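Conserved hypothetical protein (PDB 2GPI) is of unknown function but belongs to the DUF1488 family and may take part in transcriptional regulation of the shikimate pathway. Local coordinates at residues Gln11-Val16 against Ala20-Ala25; Val40-His43 against Glu47-Asn50; Ala45-Lys48 against Glu53-Leu56; Ala78-Val81 against Ile85-Glu88. All coordinates share one frame; numbering follows the deposited sequence.

Interaction 1 comes first along this small chain and interaction 4 last; interactions 2 and 3 overlap between them. Interaction 1 builds the hairpin of strands 13-15 and 20-27, in the sheet that interaction 4 also reaches through strand 85-87, their centres about 14 Å apart. Interactions 2 and 3 share E47 and K48, lie about 5 Å apart between centres, and shape the link from helix 38-45 to helix 52-61. The hairpin packs on both of these helices, through I21 on L41 and W14 on A55, and its F23 touches V87 of the strand in interaction 4. Interactions 3 and 4 lie on opposite sides of the chain's centre, about 21 Å apart between centres.

Interaction 1: Gln11-Val16 against Ala20-Ala25; sequences QLTWDV and AIHFTA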
loop_
_atom_site.group_PDB
_atom_site.type_symbol
_atom_site.label_atom_id
_atom_site.label_comp_id
_atom_site.label_asym_id
_atom_site.label_seq_id
_atom_site.Cartn_x
_atom_site.Cartn_y
_atom_site.Cartn_z
ATOM N N GLN A 11 9.881 0.238 1.923
ATOM C CA GLN A 11 10.168 -1.126 2.337
ATOM C C GLN A 11 9.023 -1.945 1.746
ATOM O O GLN A 11 7.902 -1.915 2.234
ATOM C CB GLN A 11 10.297 -1.194 3.873
ATOM C CG GLN A 11 11.423 -0.323 4.417
ATOM C CD GLN A 11 11.546 -0.359 5.929
ATOM O OE1 GLN A 11 10.943 -1.195 6.594
ATOM N NE2 GLN A 11 12.350 0.551 6.478
ATOM N N LEU A 12 9.297 -2.554 0.593
ATOM C CA LEU A 12 8.280 -3.241 -0.220
ATOM C C LEU A 12 8.564 -4.717 -0.150
ATOM O O LEU A 12 9.664 -5.155 -0.505
ATOM C CB LEU A 12 8.292 -2.741 -1.664
ATOM C CG LEU A 12 8.257 -1.206 -1.809
ATOM C CD1 LEU A 12 8.551 -0.778 -3.261
ATOM C CD2 LEU A 12 6.999 -0.585 -1.262
ATOM N N THR A 13 7.588 -5.465 0.359
ATOM C CA THR A 13 7.697 -6.945 0.521
ATOM C C THR A 13 6.351 -7.612 0.174
ATOM O O THR A 13 5.307 -6.984 0.145
ATOM C CB THR A 13 8.148 -7.284 1.951
ATOM O OG1 THR A 13 7.175 -6.808 2.900
ATOM C CG2 THR A 13 9.501 -6.656 2.238
ATOM N N TRP A 14 6.405 -8.915 -0.087
ATOM C CA TRP A 14 5.224 -9.766 -0.138
ATOM C C TRP A 14 4.934 -10.413 1.220
ATOM O O TRP A 14 5.833 -11.006 1.883
ATOM C CB TRP A 14 5.371 -10.850 -1.216
ATOM C CG TRP A 14 4.064 -11.593 -1.503
ATOM C CD1 TRP A 14 3.695 -12.820 -1.025
ATOM C CD2 TRP A 14 2.956 -11.126 -2.296
ATOM N NE1 TRP A 14 2.453 -13.148 -1.487
ATOM C CE2 TRP A 14 1.969 -12.142 -2.272
ATOM C CE3 TRP A 14 2.715 -9.989 -3.058
ATOM C CZ2 TRP A 14 0.750 -12.026 -2.960
ATOM C CZ3 TRP A 14 1.501 -9.876 -3.768
ATOM C CH2 TRP A 14 0.527 -10.876 -3.678
ATOM N N ASP A 15 3.686 -10.335 1.623
ATOM C CA ASP A 15 3.213 -10.944 2.842
ATOM C C ASP A 15 2.381 -12.171 2.463
ATOM O O ASP A 15 1.252 -12.054 1.947
ATOM C CB ASP A 15 2.423 -9.889 3.633
ATOM C CG ASP A 15 1.844 -10.420 4.940
ATOM O OD1 ASP A 15 1.629 -11.634 5.114
ATOM O OD2 ASP A 15 1.591 -9.558 5.808
ATOM N N VAL A 16 2.950 -13.369 2.639
ATOM C CA VAL A 16 2.208 -14.592 2.267
ATOM C C VAL A 16 0.946 -14.874 3.138
ATOM O O VAL A 16 0.023 -15.504 2.673
ATOM C CB VAL A 16 3.120 -15.845 2.220
ATOM C CG1 VAL A 16 4.224 -15.716 1.130
ATOM C CG2 VAL A 16 3.733 -16.087 3.593
ATOM N N ALA A 20 -0.548 -10.187 -0.020
ATOM C CA ALA A 20 -0.578 -8.743 -0.224
ATOM C C ALA A 20 0.827 -8.212 -0.394
ATOM O O ALA A 20 1.766 -8.779 0.163
ATOM C CB ALA A 20 -1.239 -8.079 0.994
ATOM N N ILE A 21 0.982 -7.110 -1.127
ATOM C CA ILE A 21 2.172 -6.300 -1.027
ATOM C C ILE A 21 2.080 -5.476 0.264
ATOM O O ILE A 21 1.075 -4.792 0.529
ATOM C CB ILE A 21 2.378 -5.356 -2.225
ATOM C CG1 ILE A 21 2.798 -6.144 -3.507
ATOM C CG2 ILE A 21 3.452 -4.252 -1.903
ATOM C CD1 ILE A 21 4.222 -6.625 -3.470
ATOM N N HIS A 22 3.130 -5.576 1.038
ATOM C CA HIS A 22 3.291 -4.817 2.279
ATOM C C HIS A 22 4.241 -3.637 1.944
ATOM O O HIS A 22 5.390 -3.829 1.480
ATOM C CB HIS A 22 3.794 -5.766 3.375
ATOM C CG HIS A 22 4.243 -5.071 4.671
ATOM N ND1 HIS A 22 5.051 -5.678 5.604
ATOM C CD2 HIS A 22 3.934 -3.842 5.174
ATOM C CE1 HIS A 22 5.232 -4.855 6.627
ATOM N NE2 HIS A 22 4.572 -3.728 6.390
ATOM N N PHE A 23 3.770 -2.422 2.222
ATOM C CA PHE A 23 4.571 -1.225 2.015
ATOM C C PHE A 23 4.473 -0.362 3.279
ATOM O O PHE A 23 3.584 -0.520 4.073
ATOM C CB PHE A 23 4.257 -0.455 0.731
ATOM C CG PHE A 23 2.838 0.065 0.594
ATOM C CD1 PHE A 23 1.770 -0.780 0.346
ATOM C CD2 PHE A 23 2.581 1.411 0.707
ATOM C CE1 PHE A 23 0.488 -0.262 0.163
ATOM C CE2 PHE A 23 1.287 1.923 0.537
ATOM C CZ PHE A 23 0.263 1.099 0.281
ATOM N N THR A 24 5.419 0.524 3.454
ATOM C CA THR A 24 5.569 1.225 4.711
ATOM C C THR A 24 5.414 2.747 4.569
ATOM O O THR A 24 5.856 3.355 3.599
ATOM C CB THR A 24 6.953 0.935 5.316
ATOM O OG1 THR A 24 7.958 1.180 4.314
ATOM C CG2 THR A 24 7.045 -0.508 5.783
ATOM N N ALA A 25 4.719 3.332 5.529
ATOM C CA ALA A 25 4.656 4.775 5.690
ATOM C C ALA A 25 5.193 5.066 7.068
ATOM O O ALA A 25 5.319 4.185 7.905
ATOM C CB ALA A 25 3.231 5.284 5.583
#
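The carbonyl oxygen of T13 takes two donors from the facing strand: the backbone N-H of H22, with T13 O and H22 N 2.7 Å apart, and the CA-H of I21 in a longer C-H...O contact. This pair stands at the open end of the ladder in a beta hairpin made by strands 13-15 and 20-27. The return bond from T13 N to H22 O, 3.0 Å, completes one hydrogen-bonded antiparallel pair; D15 with A20 forms the next, and W14 with I21 is the non-hydrogen-bonded pair between them. D15 N meets A20 O almost head on at 2.9 Å, while A20 N reaches D15 O over 3.3 Å.

T13, D15, A20 and H22 send their side chains to one face of the sheet, W14 and I21 to the other. With CG anti to the backbone N (chi1 -169°), the W14 indole folds back over the neighbouring strand and lays one face on A20 O. I21 comes in at the indole edge, crossing W14 at about a right angle, with I21 CD1 3.7 Å from W14 CE3. On the opposite face T13 and H22 run side by side, and the imidazole is held by D33 through its NE2 and by stacking on Y35.

In one of its two conformers L12 brings CD2 over F23 CB, while the F23 ring heads into the core against F59. Beyond it T24 OG1 is gripped twice: it is hydrogen-bonded to T9 OG1 and accepts the backbone N-H of Q11, with Q11 N and T24 OG1 3.2 Å apart.

Interaction 2: Val40-His43 against Glu47-Asn50; sequences VLEH and EKIN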
loop_
_atom_site.group_PDB
_atom_site.type_symbol
_atom_site.label_atom_id
_atom_site.label_comp_id
_atom_site.label_asym_id
_atom_site.label_seq_id
_atom_site.Cartn_x
_atom_site.Cartn_y
_atom_site.Cartn_z
ATOM N N VAL A 40 -6.618 -6.759 -5.468
ATOM C CA VAL A 40 -6.721 -5.324 -5.712
ATOM C C VAL A 40 -5.702 -4.900 -6.771
ATOM O O VAL A 40 -5.993 -4.147 -7.732
ATOM C CB VAL A 40 -6.559 -4.490 -4.412
ATOM C CG1 VAL A 40 -6.662 -2.985 -4.738
ATOM C CG2 VAL A 40 -7.662 -4.881 -3.430
ATOM N N LEU A 41 -4.485 -5.374 -6.609
ATOM C CA LEU A 41 -3.426 -5.075 -7.536
ATOM C C LEU A 41 -3.648 -5.671 -8.915
ATOM O O LEU A 41 -3.367 -5.026 -9.901
ATOM C CB LEU A 41 -2.096 -5.579 -6.962
ATOM C CG LEU A 41 -0.815 -5.082 -7.580
ATOM C CD1 LEU A 41 -0.783 -3.560 -7.697
ATOM C CD2 LEU A 41 0.404 -5.646 -6.685
ATOM N N GLU A 42 -4.176 -6.888 -8.980
ATOM C CA GLU A 42 -4.537 -7.526 -10.264
ATOM C C GLU A 42 -5.595 -6.739 -11.024
ATOM O O GLU A 42 -5.464 -6.545 -12.253
ATOM C CB GLU A 42 -5.030 -8.960 -10.055
ATOM C CG GLU A 42 -3.872 -9.867 -9.584
ATOM C CD GLU A 42 -4.303 -11.307 -9.287
ATOM O OE1 GLU A 42 -5.479 -11.511 -8.876
ATOM O OE2 GLU A 42 -3.492 -12.241 -9.481
ATOM N N HIS A 43 -6.650 -6.332 -10.319
ATOM C CA HIS A 43 -7.698 -5.486 -10.932
ATOM C C HIS A 43 -7.119 -4.151 -11.412
ATOM O O HIS A 43 -7.363 -3.738 -12.525
ATOM C CB HIS A 43 -8.855 -5.203 -9.962
ATOM C CG HIS A 43 -9.736 -6.375 -9.666
ATOM N ND1 HIS A 43 -10.506 -7.018 -10.618
ATOM C CD2 HIS A 43 -10.058 -6.953 -8.478
ATOM C CE1 HIS A 43 -11.201 -7.988 -10.037
ATOM N NE2 HIS A 43 -10.958 -7.960 -8.737
ATOM N N GLU A 47 -4.056 -7.422 -14.821
ATOM C CA GLU A 47 -3.075 -8.497 -15.004
ATOM C C GLU A 47 -3.111 -9.436 -13.817
ATOM O O GLU A 47 -3.061 -8.990 -12.656
ATOM C CB GLU A 47 -1.682 -7.845 -15.085
ATOM C CG GLU A 47 -0.535 -8.724 -15.410
ATOM C CD GLU A 47 0.739 -7.910 -15.666
ATOM O OE1 GLU A 47 0.655 -6.827 -16.320
ATOM O OE2 GLU A 47 1.831 -8.352 -15.240
ATOM N N LYS A 48 -3.097 -10.720 -14.091
ATOM C CA LYS A 48 -2.988 -11.688 -13.016
ATOM C C LYS A 48 -1.505 -11.888 -12.601
ATOM O O LYS A 48 -0.613 -11.836 -13.451
ATOM C CB LYS A 48 -3.670 -12.962 -13.410
ATOM C CG LYS A 48 -5.176 -12.715 -13.492
ATOM C CD LYS A 48 -5.983 -13.964 -13.640
ATOM C CE LYS A 48 -7.450 -13.615 -13.889
ATOM N NZ LYS A 48 -7.607 -12.921 -15.193
ATOM N N ILE A 49 -1.296 -12.023 -11.298
ATOM C CA ILE A 49 0.019 -12.110 -10.686
ATOM C C ILE A 49 0.384 -13.546 -10.467
ATOM O O ILE A 49 -0.386 -14.304 -9.850
ATOM C CB ILE A 49 0.056 -11.404 -9.277
ATOM C CG1 ILE A 49 0.131 -9.895 -9.433
ATOM C CG2 ILE A 49 1.248 -11.861 -8.456
ATOM C CD1 ILE A 49 -0.238 -9.078 -8.178
ATOM N N ASN A 50 1.550 -13.952 -10.954
ATOM C CA ASN A 50 2.012 -15.340 -10.758
ATOM C C ASN A 50 3.457 -15.444 -10.275
ATOM O O ASN A 50 3.988 -16.542 -10.200
ATOM C CB ASN A 50 1.856 -16.141 -12.043
ATOM C CG ASN A 50 2.514 -15.473 -13.217
ATOM O OD1 ASN A 50 3.655 -15.015 -13.147
ATOM N ND2 ASN A 50 1.750 -15.344 -14.315
HETATM O O HOH W 1 -3.697 -14.909 -9.952
#
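E42 OE2 accepts the backbone N-H of I49 in an almost straight bond, 2.9 Å from I49 N and 175° at the hydrogen. Extended beyond CG (chi2 177°), the E42 chain carries its carboxylate to I49 N, and the donor arrives on the anti side, 21° out of the carboxylate plane. The same oxygen also takes a hydrogen from a water at 2.7 Å and is bonded to Q38 NE2, so three donors fix it; the water makes a further, weak bond to I49 O. With an alanine in place of E42, the I49 N-H and the Q38 amide would probably both lose their acceptor, leaving the 47-50 segment less firmly tied to the helix.

The second bond belongs to the backbone: E47 N reaches E42 O at 3.1 Å. With A46 N bonded to H43 O, it forms the Schellman motif that ends helix 38-45 and turns the chain back along it. E47 O then sits close beside E42 CB and CG.

Beyond the polar groups, I49 points toward the helix and presses its CD1 against L41 CD2 at 3.8 Å, the two side chains crossing at about a right angle. E42 CG also lies against I49 CD1. I49 CG2 faces A55 of helix 52-61, and L58 also touches this side chain.

Interaction 3: Ala45-Lys48 against Glu53-Leu56; sequences AAEK and EQAL
Q54 NE2 carries the whole of this small contact, giving its two hydrogens to separate acceptors of the 45-48 segment. One goes to E47 OE2 at 2.8 Å with an angle of 163° at the hydrogen; the other goes to K48 O, also 2.8 Å from Q54 NE2 but more bent, at 143°. E47 and Q54 reach for each other from opposite directions. Their carboxylate and amide planes are nearly coplanar, and E47 OE2 uses its anti lone pair. K48 O is tilted from the amide plane, which goes with the poorer angle of its bond.

Both chains leave with CG anti to the backbone N and run on extended beyond it, so that their polar ends meet between loop and helix. At its other end the amide is held by Q54 OE1, which accepts the backbone N-H of N50, so the group is fixed against flipping. A leucine at Q54 would probably leave E47 OE2, K48 O and N50 N each without this partner and let the loop move.

The outer side is looser. The K48 CB points away from the 53-56 segment, and the residue is exposed; it takes part through its backbone O, not its side chain. E47 also touches L58 of helix 52-61. The loop held here follows the Schellman motif that ends helix 38-45, with A46, at positive phi, as its C-prime residue, and Q54 bonds it by side chain from the first turn of helix 52-61.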
loop_
_atom_site.group_PDB
_atom_site.type_symbol
_atom_site.label_atom_id
_atom_site.label_comp_id
_atom_site.label_asym_id
_atom_site.label_seq_id
_atom_site.Cartn_x
_atom_site.Cartn_y
_atom_site.Cartn_z
ATOM N N ALA A 45 -4.015 -3.328 -12.235
ATOM C CA ALA A 45 -3.108 -3.547 -13.363
ATOM C C ALA A 45 -3.735 -4.218 -14.569
ATOM O O ALA A 45 -3.124 -4.252 -15.640
ATOM C CB ALA A 45 -1.884 -4.393 -12.886
ATOM N N ALA A 46 -4.946 -4.811 -14.406
ATOM C CA ALA A 46 -5.564 -5.653 -15.453
ATOM C C ALA A 46 -4.627 -6.793 -15.857
ATOM O O ALA A 46 -4.467 -7.121 -17.058
ATOM C CB ALA A 46 -6.028 -4.799 -16.651
ATOM N N GLU A 47 -4.056 -7.422 -14.821
ATOM C CA GLU A 47 -3.075 -8.497 -15.004
ATOM C C GLU A 47 -3.111 -9.436 -13.817
ATOM O O GLU A 47 -3.061 -8.990 -12.656
ATOM C CB GLU A 47 -1.682 -7.845 -15.085
ATOM C CG GLU A 47 -0.535 -8.724 -15.410
ATOM C CD GLU A 47 0.739 -7.910 -15.666
ATOM O OE1 GLU A 47 0.655 -6.827 -16.320
ATOM O OE2 GLU A 47 1.831 -8.352 -15.240
ATOM N N LYS A 48 -3.097 -10.720 -14.091
ATOM C CA LYS A 48 -2.988 -11.688 -13.016
ATOM C C LYS A 48 -1.505 -11.888 -12.601
ATOM O O LYS A 48 -0.613 -11.836 -13.451
ATOM C CB LYS A 48 -3.670 -12.962 -13.410
ATOM C CG LYS A 48 -5.176 -12.715 -13.492
ATOM C CD LYS A 48 -5.983 -13.964 -13.640
ATOM C CE LYS A 48 -7.450 -13.615 -13.889
ATOM N NZ LYS A 48 -7.607 -12.921 -15.193
ATOM N N GLU A 53 8.151 -11.254 -8.225
ATOM C CA GLU A 53 8.887 -10.190 -8.933
ATOM C C GLU A 53 7.903 -9.301 -9.719
ATOM O O GLU A 53 7.990 -8.061 -9.742
ATOM C CB GLU A 53 9.997 -10.777 -9.843
ATOM C CG GLU A 53 10.720 -9.694 -10.586
ATOM C CD GLU A 53 11.966 -10.142 -11.344
ATOM O OE1 GLU A 53 12.233 -11.367 -11.459
ATOM O OE2 GLU A 53 12.678 -9.221 -11.816
ATOM N N GLN A 54 6.985 -9.960 -10.387
ATOM C CA GLN A 54 5.894 -9.318 -11.113
ATOM C C GLN A 54 5.014 -8.485 -10.181
ATOM O O GLN A 54 4.634 -7.347 -10.494
ATOM C CB GLN A 54 5.086 -10.410 -11.829
ATOM C CG GLN A 54 3.921 -9.864 -12.603
ATOM C CD GLN A 54 2.870 -10.951 -12.854
ATOM O OE1 GLN A 54 2.978 -12.069 -12.331
ATOM N NE2 GLN A 54 1.855 -10.626 -13.683
ATOM N N ALA A 55 4.674 -9.039 -9.016
ATOM C CA ALA A 55 3.894 -8.329 -7.994
ATOM C C ALA A 55 4.552 -7.008 -7.632
ATOM O O ALA A 55 3.897 -5.962 -7.634
ATOM C CB ALA A 55 3.615 -9.198 -6.710
ATOM N N LEU A 56 5.859 -7.054 -7.355
ATOM C CA LEU A 56 6.595 -5.851 -6.963
ATOM C C LEU A 56 6.655 -4.884 -8.154
ATOM O O LEU A 56 6.494 -3.677 -8.004
ATOM C CB LEU A 56 8.001 -6.193 -6.500
ATOM C CG LEU A 56 8.896 -4.972 -6.314
ATOM C CD1 LEU A 56 8.291 -4.097 -5.245
ATOM C CD2 LEU A 56 10.346 -5.363 -5.929
#

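Interaction 4: Ala78-Val81 against Ile85-Glu88; sequences AFDV and IQVE
This is a surface contact of mixed kind, part apolar and part polar, in which the loop after helix 63-75 folds back beside strand 85-87. Its apolar half is a CH-pi contact: I85 CD1 sits over the centre of one face of the F79 ring, 3.9 Å from the centroid and 10° off the ring normal. I85 CG1 lies near the same ring, and I32 of strand 30-37 touches both side chains. I85 CD1 also approaches A78 O at 3.5 Å.

The polar half has one water bridge and one direct hydrogen bond. A water donates to A78 O at 2.6 Å and accepts the N-H of Q86, whose N is 2.9 Å away, filling in where the two backbones do not bond directly. Farther along, Q86 NE2 donates to D80 OD2 at 3.2 Å, entering nearly along the C-O line; this holds for one of two conformers of Q86. A bend at chi2 (-74°) brings the amide round to the aspartate, their planes 17° apart.

D80 OD1 accepts from the backbone of Q82, an Asx turn, and from that of H84. That tight turn leads into strand 85-87, which pairs parallel with strand 30-37, the end of a beta-alpha-beta crossover whose connection holds three helices.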
loop_
_atom_site.group_PDB
_atom_site.type_symbol
_atom_site.label_atom_id
_atom_site.label_comp_id
_atom_site.label_asym_id
_atom_site.label_seq_id
_atom_site.Cartn_x
_atom_site.Cartn_y
_atom_site.Cartn_z
ATOM N N ALA A 78 -8.553 5.829 8.530
ATOM C CA ALA A 78 -9.140 4.582 8.056
ATOM C C ALA A 78 -8.212 3.414 8.365
ATOM O O ALA A 78 -7.779 2.665 7.486
ATOM C CB ALA A 78 -9.479 4.671 6.544
ATOM N N PHE A 79 -7.848 3.302 9.632
ATOM C CA PHE A 79 -7.007 2.207 10.126
ATOM C C PHE A 79 -7.891 1.029 10.459
ATOM O O PHE A 79 -9.037 1.210 10.915
ATOM C CB PHE A 79 -6.303 2.638 11.393
ATOM C CG PHE A 79 -5.247 3.658 11.173
ATOM C CD1 PHE A 79 -5.542 5.012 11.056
ATOM C CD2 PHE A 79 -3.956 3.249 10.985
ATOM C CE1 PHE A 79 -4.517 5.930 10.846
ATOM C CE2 PHE A 79 -2.971 4.109 10.820
ATOM C CZ PHE A 79 -3.225 5.459 10.734
ATOM N N ASP A 80 -7.356 -0.162 10.250
ATOM C CA ASP A 80 -8.062 -1.396 10.521
ATOM C C ASP A 80 -7.906 -1.854 11.943
ATOM O O ASP A 80 -7.292 -1.157 12.759
ATOM C CB ASP A 80 -7.747 -2.469 9.479
ATOM C CG ASP A 80 -6.387 -3.107 9.628
ATOM O OD1 ASP A 80 -5.697 -2.910 10.644
ATOM O OD2 ASP A 80 -6.015 -3.875 8.695
ATOM N N VAL A 81 -8.545 -2.972 12.309
ATOM C CA VAL A 81 -8.490 -3.433 13.702
ATOM C C VAL A 81 -7.113 -3.928 14.192
ATOM O O VAL A 81 -6.969 -4.292 15.352
ATOM C CB VAL A 81 -9.542 -4.524 14.007
ATOM C CG1 VAL A 81 -10.951 -3.926 13.900
ATOM C CG2 VAL A 81 -9.320 -5.742 13.114
ATOM N N ILE A 85 -3.144 -0.080 7.418
ATOM C CA ILE A 85 -3.852 0.588 6.353
ATOM C C ILE A 85 -4.005 -0.412 5.192
ATOM O O ILE A 85 -3.037 -0.972 4.720
ATOM C CB ILE A 85 -3.119 1.848 5.858
ATOM C CG1 ILE A 85 -3.097 2.957 6.946
ATOM C CG2 ILE A 85 -3.692 2.355 4.503
ATOM C CD1 ILE A 85 -4.449 3.659 7.154
ATOM N N GLN A 86 -5.243 -0.678 4.814
ATOM C CA GLN A 86 -5.542 -1.586 3.689
ATOM C C GLN A 86 -6.076 -0.774 2.520
ATOM O O GLN A 86 -7.152 -0.171 2.614
ATOM C CB GLN A 86 -6.597 -2.619 4.087
ATOM C CG GLN A 86 -6.270 -3.467 5.310
ATOM C CD GLN A 86 -5.210 -4.533 5.065
ATOM O OE1 GLN A 86 -5.096 -5.087 3.977
ATOM N NE2 GLN A 86 -4.439 -4.830 6.099
ATOM N N VAL A 87 -5.345 -0.771 1.413
ATOM C CA VAL A 87 -5.766 -0.081 0.213
ATOM C C VAL A 87 -6.679 -1.031 -0.556
ATOM O O VAL A 87 -6.259 -2.084 -1.004
ATOM C CB VAL A 87 -4.571 0.315 -0.639
ATOM C CG1 VAL A 87 -5.064 0.813 -2.021
ATOM C CG2 VAL A 87 -3.709 1.355 0.081
ATOM N N GLU A 88 -7.957 -0.664 -0.627
ATOM C CA GLU A 88 -8.990 -1.554 -1.207
ATOM C C GLU A 88 -9.439 -1.109 -2.599
ATOM O O GLU A 88 -9.998 -1.909 -3.347
ATOM C CB GLU A 88 -10.137 -1.646 -0.212
ATOM C CG GLU A 88 -9.640 -2.407 1.016
ATOM C CD GLU A 88 -10.634 -2.572 2.083
ATOM O OE1 GLU A 88 -11.290 -1.575 2.443
ATOM O OE2 GLU A 88 -10.722 -3.705 2.595
HETATM O O HOH W 2 -7.592 0.443 6.107
#